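PDB 1Z2Z: probable tRNA pseudouridine synthase D from Methanosarcina mazei, which probably converts uridine-13 of transfer RNA into pseudouridine. Local coordinates for residues G21-L26 against L426-V432; G128-G132 against M415-G419; L292-V296 against M326-L330. One frame throughout, in Å; residues are numbered along the deposited sequence.

Followed from the N terminus, the chain opens three loops and closes them in reverse order. The first begins at residues 21-26, ahead of strand 33-39, and is not closed until 426-432, at the end of helix 423-430; contact 1 thus encloses nearly the whole chain. Residues 128-132, which lead into strand 130-142, open the second, which contact 2 closes at 415-419, where strand 408-417 ends. The third, contact 3, spans only the chain from 292-296 to 326-330 and lies within both. The three are therefore nested and none crosses another. Contacts 1 and 2 tie the chain ends and the mixed sheet together, whereas contact 3 is local to the TRUD region.

Contact 1 of 3, residues G21-L26 against L426-V432; sequences GLGGQL and LREYMKV
The backbone N-H of G23 gives a hydrogen bond to M430 O (N to O 3.2 Å, N-H...O angle 156°), lying in the carbonyl plane on a lone pair. It takes up a carbonyl in the last helical turn, beyond which the helix offers no further N-H. The bond from L22 N to Y429 O beside it is weak, and the position of that oxygen is uncertain. K431 follows as the first residue outside the helix, with positive phi, and its chain bends at the end to bring NZ 2.8 Å from E428 O, tilted from the carbonyl plane; T19 and T17 also accept from this amine, so a flexible lysine suits a spot where one cation must serve several oxygens. Glycine suits the 21-26 loop: G21 CA lies over K431 CB, and G23, with positive phi, puts its bare CA 3.5 Å from V432 CG1.

Farther along, the contact becomes apolar. M430, a selenomethionine here, has its CG anti to the carbonyl carbon (chi1 -71°) and runs out to SE, and the bend at chi3 then turns CE toward L26 CG. The two side chains meet tip to tip, SE standing 3.6 Å from L26 CD2 and CE 3.6 Å from L26 CG; a long, unbranched selenoether chain fits easily against a branched one. L26 CD1 also meets L426 CD1 at 3.4 Å, again end on. V139 of strand 130-142 borders both L26 and M430, while L22 and Y429 share L153 of helix 146-163.

This is a C-terminal helix end met by an N-terminal loop over the sheet of the TruD catalytic fold; the L426 side chain lies about 8 Å from that of D86, the predicted nucleophile.

Contact 2 of 3, residues G128-G132 against M415-G419; sequences GDLWG and MLPKG
K418 holds the 128-132 backbone at two points, G128 O and W131 O. Its backbone N bonds W131 O at 2.8 Å with an N-H...O angle of 161°, and its NZ bonds G128 O at 3.1 Å. With CG between the backbone N and the carbonyl carbon (chi1 53°) and the rest of the chain extended, the lysine runs along the other backbone past L130 O. L130 N reaches G128 O from the opposite face of the carbonyl plane, so that oxygen is held by two donors. On the buried side L130 CD2 lies 3.7 Å from K418 CB, a leucine methyl against the lysine's aliphatic part. G132, without a side chain, lets the backbones draw together: its CA is 3.9 Å from P417 CA in a non-hydrogen-bonded antiparallel pair.

The outer side is looser. There only the M415 methyl CE (selenomethionine) approaches W131, 3.9 Å from NE1 and near the ring plane at its edge, and both residues are exposed.

W131 and G132 form a classic beta bulge opposite I38 of strand 33-39. Strand 130-142 pairs antiparallel with both that strand and strand 408-417, and L416 packs on F135.

Contact 3 of 3, residues L292-V296 against M326-L330; sequences LNRAV and MNRLL
A295 and L330 carry the apolar part of this contact. The methyl CB of A295 points at the helix and lies 4.1 Å from L330 CD1 and 4.2 Å from M326 CB, so that the small residue sits over one helical turn, between positions four apart. L330 keeps its CG anti to the carbonyl carbon (chi1 -78°), which sends CD1 across to the loop backbone, where it rests 3.7 Å from A295 N and equally near N293 O. A leucine suits this place because one branch can cover several backbone atoms at once. M326, a selenomethionine, contributes its CB, while the rest of its chain turns away toward V318 and E316.

The polar groups meet without bonding. N327 has its CG anti to the backbone N (chi1 -168°), bringing ND2 to 3.6 Å from N293 O and equally close to R294 CA; the two segments share no hydrogen bond. R294 and N327 lie side by side and point the same way, with the arginine CG 3.8 Å from ND2. The planes of the guanidinium and the amide stand nearly perpendicular, 86° apart, so the pair does not stack. It is the aliphatic stem of R294 that borders N327, and the arginine is exposed, as fits a long charged chain at the solvent-facing edge of the contact.

Within the helix, M326 O takes backbone bonds from L329 N and L330 N. The contact sets the loop that follows helix 263-287 against the last turn of helix 323-330. I337 of strand 336-337 touches both A295 and L330, while N293 packs on L389 of strand 389-391.

Contact 1 of 3, residues G21-L26 against L426-V432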
# COMPACT_ATOMS: atom_id res chain seq x y z
N GLY A 21 -22.09 0.36 -3.90
CA GLY A 21 -21.07 -0.67 -3.89
C GLY A 21 -21.37 -1.77 -4.87
O GLY A 21 -22.26 -2.59 -4.65
N LEU A 22 -20.60 -1.78 -5.95
CA LEU A 22 -20.72 -2.76 -7.02
C LEU A 22 -20.70 -4.17 -6.45
O LEU A 22 -21.31 -5.08 -7.02
CB LEU A 22 -19.58 -2.55 -8.00
CG LEU A 22 -19.70 -3.12 -9.40
CD1 LEU A 22 -18.77 -2.34 -10.31
CD2 LEU A 22 -19.36 -4.61 -9.39
N GLY A 23 -20.01 -4.35 -5.33
CA GLY A 23 -19.93 -5.66 -4.71
C GLY A 23 -19.23 -6.67 -5.60
O GLY A 23 -18.42 -6.29 -6.46
N GLY A 24 -19.52 -7.95 -5.42
CA GLY A 24 -18.90 -8.98 -6.24
C GLY A 24 -17.63 -9.55 -5.62
O GLY A 24 -17.33 -9.28 -4.45
N GLN A 25 -16.88 -10.31 -6.40
CA GLN A 25 -15.66 -10.94 -5.92
C GLN A 25 -14.53 -10.86 -6.94
O GLN A 25 -14.76 -10.59 -8.12
CB GLN A 25 -15.94 -12.39 -5.59
CG GLN A 25 -16.54 -13.13 -6.76
CD GLN A 25 -17.00 -14.52 -6.39
OE1 GLN A 25 -17.17 -15.37 -7.26
NE2 GLN A 25 -17.22 -14.75 -5.10
N LEU A 26 -13.30 -11.09 -6.47
CA LEU A 26 -12.14 -11.02 -7.35
C LEU A 26 -11.25 -12.27 -7.31
O LEU A 26 -11.38 -13.10 -6.41
CB LEU A 26 -11.29 -9.80 -7.00
CG LEU A 26 -11.90 -8.41 -6.87
CD1 LEU A 26 -10.75 -7.43 -6.66
CD2 LEU A 26 -12.71 -8.02 -8.12
N LEU A 426 -9.87 -0.08 -6.66
CA LEU A 426 -10.99 -1.00 -6.56
C LEU A 426 -12.00 -0.65 -5.47
O LEU A 426 -13.20 -0.76 -5.69
CB LEU A 426 -10.47 -2.41 -6.33
CG LEU A 426 -9.73 -3.02 -7.51
CD1 LEU A 426 -9.25 -4.40 -7.12
CD2 LEU A 426 -10.64 -3.09 -8.74
N ARG A 427 -11.51 -0.22 -4.32
CA ARG A 427 -12.38 0.14 -3.21
C ARG A 427 -13.50 1.12 -3.62
O ARG A 427 -14.65 0.96 -3.20
CB ARG A 427 -11.55 0.74 -2.08
CG ARG A 427 -12.30 0.87 -0.76
CD ARG A 427 -11.42 1.51 0.32
NE ARG A 427 -11.65 2.94 0.40
CZ ARG A 427 -12.58 3.51 1.16
NH1 ARG A 427 -13.39 2.78 1.91
NH2 ARG A 427 -12.73 4.83 1.14
N GLU A 428 -13.20 2.11 -4.45
CA GLU A 428 -14.23 3.06 -4.87
C GLU A 428 -15.23 2.42 -5.84
O GLU A 428 -16.34 2.92 -6.02
CB GLU A 428 -13.61 4.31 -5.52
CG GLU A 428 -12.68 5.12 -4.61
CD GLU A 428 -13.36 5.67 -3.36
OE1 GLU A 428 -12.80 5.46 -2.25
OE2 GLU A 428 -14.43 6.31 -3.47
N TYR A 429 -14.82 1.32 -6.46
CA TYR A 429 -15.69 0.61 -7.40
C TYR A 429 -16.48 -0.51 -6.77
O TYR A 429 -17.61 -0.78 -7.19
CB TYR A 429 -14.89 0.00 -8.55
CG TYR A 429 -14.57 0.98 -9.63
CD1 TYR A 429 -13.48 1.84 -9.51
CD2 TYR A 429 -15.36 1.08 -10.78
CE1 TYR A 429 -13.19 2.75 -10.50
CE2 TYR A 429 -15.07 2.00 -11.77
CZ TYR A 429 -13.98 2.83 -11.62
OH TYR A 429 -13.67 3.76 -12.58
N MSE A 430 -15.91 -1.18 -5.78
CA MSE A 430 -16.60 -2.29 -5.14
C MSE A 430 -17.19 -1.93 -3.80
O MSE A 430 -18.18 -2.52 -3.38
CB MSE A 430 -15.67 -3.47 -4.95
CG MSE A 430 -15.28 -4.19 -6.22
SE MSE A 430 -13.81 -5.39 -5.85
CE MSE A 430 -14.82 -6.95 -5.33
N LYS A 431 -16.56 -0.97 -3.13
CA LYS A 431 -17.02 -0.55 -1.81
C LYS A 431 -17.45 -1.75 -0.98
O LYS A 431 -18.60 -1.84 -0.57
CB LYS A 431 -18.18 0.45 -1.92
CG LYS A 431 -17.84 1.75 -2.64
CD LYS A 431 -18.93 2.80 -2.48
CE LYS A 431 -18.64 4.06 -3.28
NZ LYS A 431 -18.71 3.87 -4.76
N VAL A 432 -16.53 -2.68 -0.74
CA VAL A 432 -16.85 -3.86 0.06
C VAL A 432 -15.75 -4.11 1.07
O VAL A 432 -14.71 -3.46 1.04
CB VAL A 432 -17.01 -5.12 -0.81
CG1 VAL A 432 -18.27 -5.01 -1.67
CG2 VAL A 432 -15.80 -5.30 -1.68

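Contact 2 of 3, residues G128-G132 against M415-G419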
# COMPACT_ATOMS: atom_id res chain seq x y z
N GLY A 128 12.56 -1.11 -8.36
CA GLY A 128 12.37 0.28 -8.71
C GLY A 128 12.57 0.54 -10.18
O GLY A 128 12.07 1.54 -10.68
N ASP A 129 13.27 -0.34 -10.89
CA ASP A 129 13.48 -0.10 -12.31
C ASP A 129 12.25 -0.24 -13.18
O ASP A 129 12.32 -0.87 -14.22
CB ASP A 129 14.56 -1.02 -12.88
CG ASP A 129 15.93 -0.77 -12.29
OD1 ASP A 129 16.01 -0.17 -11.18
OD2 ASP A 129 16.92 -1.20 -12.93
N LEU A 130 11.11 0.30 -12.79
CA LEU A 130 9.93 0.21 -13.65
C LEU A 130 9.14 1.50 -13.46
O LEU A 130 9.21 2.13 -12.40
CB LEU A 130 9.05 -0.99 -13.31
CG LEU A 130 8.03 -0.79 -12.18
CD1 LEU A 130 7.05 -1.94 -12.14
CD2 LEU A 130 8.77 -0.65 -10.86
N TRP A 131 8.39 1.90 -14.47
CA TRP A 131 7.59 3.09 -14.34
C TRP A 131 6.35 2.72 -13.57
O TRP A 131 6.26 2.98 -12.37
CB TRP A 131 7.20 3.64 -15.71
CG TRP A 131 6.27 4.81 -15.60
CD1 TRP A 131 4.91 4.77 -15.48
CD2 TRP A 131 6.64 6.19 -15.47
NE1 TRP A 131 4.41 6.03 -15.27
CE2 TRP A 131 5.45 6.93 -15.26
CE3 TRP A 131 7.87 6.88 -15.50
CZ2 TRP A 131 5.45 8.32 -15.09
CZ3 TRP A 131 7.86 8.27 -15.33
CH2 TRP A 131 6.66 8.97 -15.12
N GLY A 132 5.39 2.10 -14.25
CA GLY A 132 4.17 1.70 -13.58
C GLY A 132 3.74 0.27 -13.87
O GLY A 132 4.55 -0.58 -14.27
N MSE A 415 -4.00 2.05 -14.92
CA MSE A 415 -2.58 1.93 -14.65
C MSE A 415 -2.14 2.82 -13.52
O MSE A 415 -2.64 3.93 -13.36
CB MSE A 415 -1.76 2.23 -15.88
CG MSE A 415 -1.84 3.62 -16.35
SE MSE A 415 -0.29 3.85 -17.40
CE MSE A 415 0.81 4.58 -15.95
N LEU A 416 -1.19 2.32 -12.75
CA LEU A 416 -0.67 3.03 -11.60
C LEU A 416 0.88 3.11 -11.64
O LEU A 416 1.52 2.31 -12.30
CB LEU A 416 -1.15 2.32 -10.33
CG LEU A 416 -2.46 2.80 -9.68
CD1 LEU A 416 -3.43 3.32 -10.70
CD2 LEU A 416 -3.04 1.66 -8.88
N PRO A 417 1.48 4.10 -10.96
CA PRO A 417 2.94 4.26 -10.92
C PRO A 417 3.55 3.47 -9.78
O PRO A 417 2.90 3.29 -8.75
CB PRO A 417 3.10 5.75 -10.70
CG PRO A 417 1.98 6.01 -9.72
CD PRO A 417 0.83 5.31 -10.42
N LYS A 418 4.79 3.02 -9.93
CA LYS A 418 5.43 2.24 -8.86
C LYS A 418 5.24 2.87 -7.49
O LYS A 418 5.57 4.04 -7.29
CB LYS A 418 6.92 2.04 -9.11
CG LYS A 418 7.70 3.31 -9.37
CD LYS A 418 9.17 3.12 -9.06
CE LYS A 418 10.03 4.23 -9.66
NZ LYS A 418 11.42 4.14 -9.13
N GLY A 419 4.72 2.08 -6.56
CA GLY A 419 4.50 2.57 -5.22
C GLY A 419 3.03 2.64 -4.90
O GLY A 419 2.67 2.74 -3.73

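Contact 3 of 3, residues L292-V296 against M326-L330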
# COMPACT_ATOMS: atom_id res chain seq x y z
N LEU A 292 -10.35 17.23 -3.99
CA LEU A 292 -8.94 16.91 -3.85
C LEU A 292 -8.11 17.45 -5.00
O LEU A 292 -6.88 17.50 -4.90
CB LEU A 292 -8.78 15.39 -3.74
CG LEU A 292 -9.70 14.70 -2.72
CD1 LEU A 292 -9.44 13.20 -2.71
CD2 LEU A 292 -9.48 15.30 -1.33
N ASN A 293 -8.76 17.86 -6.09
CA ASN A 293 -8.03 18.40 -7.22
C ASN A 293 -8.22 19.91 -7.42
O ASN A 293 -8.04 20.43 -8.53
CB ASN A 293 -8.41 17.65 -8.50
CG ASN A 293 -9.89 17.65 -8.75
OD1 ASN A 293 -10.35 17.21 -9.79
ND2 ASN A 293 -10.64 18.16 -7.78
N ARG A 294 -8.58 20.61 -6.35
CA ARG A 294 -8.77 22.06 -6.39
C ARG A 294 -8.20 22.68 -5.12
O ARG A 294 -8.41 22.19 -4.01
CB ARG A 294 -10.25 22.43 -6.52
CG ARG A 294 -10.79 22.26 -7.93
CD ARG A 294 -12.27 22.61 -8.02
NE ARG A 294 -12.81 22.28 -9.34
CZ ARG A 294 -14.11 22.21 -9.63
NH1 ARG A 294 -15.02 22.46 -8.70
NH2 ARG A 294 -14.49 21.90 -10.87
N ALA A 295 -7.46 23.77 -5.28
CA ALA A 295 -6.85 24.43 -4.14
C ALA A 295 -7.72 25.56 -3.57
O ALA A 295 -8.55 26.13 -4.28
CB ALA A 295 -5.47 24.96 -4.52
N VAL A 296 -7.52 25.87 -2.29
CA VAL A 296 -8.25 26.95 -1.63
C VAL A 296 -7.26 27.81 -0.85
O VAL A 296 -6.05 27.71 -1.05
CB VAL A 296 -9.30 26.41 -0.63
CG1 VAL A 296 -10.31 25.56 -1.36
CG2 VAL A 296 -8.62 25.63 0.49
N MSE A 326 -2.35 28.58 -8.46
CA MSE A 326 -2.20 27.22 -7.95
C MSE A 326 -3.11 26.24 -8.65
O MSE A 326 -2.66 25.23 -9.19
CB MSE A 326 -2.47 27.19 -6.45
CG MSE A 326 -1.37 27.83 -5.64
SE MSE A 326 0.36 27.20 -6.27
CE MSE A 326 0.87 28.74 -7.33
N ASN A 327 -4.41 26.53 -8.65
CA ASN A 327 -5.38 25.66 -9.29
C ASN A 327 -5.05 25.48 -10.76
O ASN A 327 -5.23 24.39 -11.31
CB ASN A 327 -6.79 26.24 -9.14
CG ASN A 327 -7.88 25.24 -9.53
OD1 ASN A 327 -8.89 25.61 -10.13
ND2 ASN A 327 -7.67 23.96 -9.18
N ARG A 328 -4.55 26.53 -11.40
CA ARG A 328 -4.20 26.48 -12.81
C ARG A 328 -3.07 25.47 -13.08
O ARG A 328 -2.99 24.89 -14.16
CB ARG A 328 -3.80 27.87 -13.30
CG ARG A 328 -3.57 27.99 -14.80
CD ARG A 328 -2.13 27.65 -15.20
NE ARG A 328 -1.88 27.95 -16.61
CZ ARG A 328 -0.67 27.97 -17.17
NH1 ARG A 328 -0.55 28.25 -18.46
NH2 ARG A 328 0.41 27.71 -16.45
N LEU A 329 -2.21 25.26 -12.08
CA LEU A 329 -1.10 24.31 -12.19
C LEU A 329 -1.57 22.87 -11.96
O LEU A 329 -1.05 21.94 -12.57
CB LEU A 329 0.01 24.67 -11.19
CG LEU A 329 1.25 25.39 -11.72
CD1 LEU A 329 0.86 26.52 -12.65
CD2 LEU A 329 2.07 25.91 -10.55
N LEU A 330 -2.55 22.69 -11.09
CA LEU A 330 -3.08 21.36 -10.81
C LEU A 330 -3.55 20.69 -12.09
O LEU A 330 -3.21 19.53 -12.36
CB LEU A 330 -4.23 21.44 -9.81
CG LEU A 330 -3.84 21.63 -8.34
CD1 LEU A 330 -4.96 22.30 -7.57
CD2 LEU A 330 -3.50 20.28 -7.74